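Local coordinates for Alp7A (Bacillus subtilis, PDB 5EC0), which probably forms nucleotide-dependent actin-like filaments that segregate plasmid DNA in Bacillus subtilis, at residues A[189-192]-A[193-197]. Numbering follows the deposited sequence.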
loop_
_atom_site.group_PDB
_atom_site.type_symbol
_atom_site.label_atom_id
_atom_site.label_comp_id
_atom_site.label_asym_id
_atom_site.label_seq_id
_atom_site.Cartn_x
_atom_site.Cartn_y
_atom_site.Cartn_z
ATOM N N LYS A 189 -6.143 -16.838 -0.346
ATOM C CA LYS A 189 -6.598 -18.064 0.304
ATOM C C LYS A 189 -8.066 -17.982 0.713
ATOM O O LYS A 189 -8.826 -18.937 0.530
ATOM C CB LYS A 189 -5.739 -18.372 1.533
ATOM C CG LYS A 189 -4.237 -18.554 1.234
ATOM C CD LYS A 189 -3.403 -18.631 2.524
ATOM C CE LYS A 189 -3.679 -19.900 3.325
ATOM N NZ LYS A 189 -3.259 -21.151 2.590
ATOM N N LYS A 190 -8.443 -16.836 1.264
ATOM C CA LYS A 190 -9.772 -16.617 1.834
ATOM C C LYS A 190 -10.448 -15.353 1.300
ATOM O O LYS A 190 -9.765 -14.404 0.896
ATOM C CB LYS A 190 -9.666 -16.505 3.358
ATOM C CG LYS A 190 -8.973 -17.670 4.045
ATOM C CD LYS A 190 -9.924 -18.811 4.252
ATOM C CE LYS A 190 -9.696 -19.499 5.596
ATOM N NZ LYS A 190 -10.789 -20.472 5.847
ATOM N N ASN A 191 -11.780 -15.328 1.323
ATOM C CA ASN A 191 -12.509 -14.075 1.147
ATOM C C ASN A 191 -12.788 -13.443 2.523
ATOM O O ASN A 191 -12.412 -13.997 3.554
ATOM C CB ASN A 191 -13.803 -14.297 0.355
ATOM C CG ASN A 191 -14.778 -15.239 1.057
ATOM O OD1 ASN A 191 -14.663 -15.514 2.246
ATOM N ND2 ASN A 191 -15.747 -15.729 0.309
ATOM N N PHE A 192 -13.438 -12.293 2.553
ATOM C CA PHE A 192 -13.648 -11.606 3.832
ATOM C C PHE A 192 -14.621 -12.352 4.768
ATOM O O PHE A 192 -14.708 -12.041 5.952
ATOM C CB PHE A 192 -14.147 -10.179 3.588
ATOM C CG PHE A 192 -13.174 -9.318 2.817
ATOM C CD1 PHE A 192 -11.804 -9.547 2.906
ATOM C CD2 PHE A 192 -13.630 -8.281 2.010
ATOM C CE1 PHE A 192 -10.902 -8.773 2.195
ATOM C CE2 PHE A 192 -12.741 -7.494 1.297
ATOM C CZ PHE A 192 -11.359 -7.739 1.393
ATOM N N ASP A 193 -15.349 -13.326 4.235
ATOM C CA ASP A 193 -16.186 -14.186 5.066
ATOM C C ASP A 193 -15.410 -15.390 5.560
ATOM O O ASP A 193 -16.001 -16.309 6.122
ATOM C CB ASP A 193 -17.427 -14.659 4.302
ATOM C CG ASP A 193 -18.367 -13.524 3.953
ATOM O OD1 ASP A 193 -18.455 -12.553 4.729
ATOM O OD2 ASP A 193 -19.016 -13.599 2.896
ATOM N N LEU A 194 -14.096 -15.387 5.324
ATOM C CA LEU A 194 -13.180 -16.446 5.778
ATOM C C LEU A 194 -13.491 -17.814 5.164
ATOM O O LEU A 194 -13.155 -18.851 5.725
ATOM C CB LEU A 194 -13.189 -16.548 7.311
ATOM C CG LEU A 194 -13.050 -15.200 8.026
ATOM C CD1 LEU A 194 -13.154 -15.354 9.550
ATOM C CD2 LEU A 194 -11.745 -14.532 7.625
ATOM N N GLU A 195 -14.128 -17.799 3.998
ATOM C CA GLU A 195 -14.322 -18.994 3.194
ATOM C C GLU A 195 -13.098 -19.213 2.312
ATOM O O GLU A 195 -12.568 -18.247 1.768
ATOM C CB GLU A 195 -15.582 -18.850 2.334
ATOM C CG GLU A 195 -16.857 -18.610 3.139
ATOM C CD GLU A 195 -17.961 -17.968 2.323
ATOM O OE1 GLU A 195 -17.743 -17.693 1.119
ATOM O OE2 GLU A 195 -19.055 -17.740 2.888
ATOM N N ASP A 196 -12.639 -20.466 2.191
ATOM C CA ASP A 196 -11.597 -20.832 1.214
ATOM C C ASP A 196 -12.053 -20.487 -0.212
ATOM O O ASP A 196 -13.159 -20.817 -0.608
ATOM C CB ASP A 196 -11.247 -22.333 1.264
ATOM C CG ASP A 196 -10.411 -22.733 2.490
ATOM O OD1 ASP A 196 -9.894 -21.862 3.222
ATOM O OD2 ASP A 196 -10.256 -23.954 2.705
ATOM N N LYS A 197 -11.187 -19.823 -0.969
ATOM C CA LYS A 197 -11.492 -19.423 -2.334
ATOM C C LYS A 197 -11.166 -20.529 -3.328
ATOM O O LYS A 197 -10.062 -21.080 -3.327
ATOM C CB LYS A 197 -10.716 -18.150 -2.693
ATOM C CG LYS A 197 -11.337 -16.905 -2.076
ATOM C CD LYS A 197 -10.382 -15.722 -2.095
ATOM C CE LYS A 197 -10.181 -15.197 -3.483
ATOM N NZ LYS A 197 -9.857 -13.718 -3.453
#
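Lys189 closes the helix 185-189 and meets Lys197 through the backbone: Lys197 N donates to Lys189 O at 2.9 Å, fastening the open end of a small hairpin-like loop. From Lys190 the chain leaves helical geometry and folds back, a single antiparallel bridge joining Lys190 to Asp196. The side chain of Lys190, bent at chi2 and chi3, curls across the loop so that its ammonium reaches two oxygens: NZ gives a hydrogen bond to Leu194 O (2.9 Å) and a salt bridge to Asp196 OD1 (3.1 Å), arriving above the carbonyl plane of one and the carboxylate plane of the other. An alanine here would probably leave Asp196 without its charge partner and Leu194 O without this donor, the returning limb 194-196 held less firmly. Asn191 opens a type I turn closed by Leu194 N to Asn191 O, while its own N donates to Glu195 O (3.1 Å). With chi1 at 62°, CG sits between backbone N and carbonyl carbon, which turns the amide into the loop: OD1 accepts Glu195 N (2.9 Å) and, weakly, Asp193 N, the latter an Asx-turn bond, and ND2 reaches Glu195 OE1 (2.9 Å) almost straight, at 168°. The ring of Phe192 meets Tyr367 of helix 364-386 edge-to-face. The chemistry thus implies a surface loop that carries its own scaffold, one amide and one ammonium bridging its two limbs, while Lys190, Phe192 and Leu194 rest on helix 364-386, well away from the nucleotide.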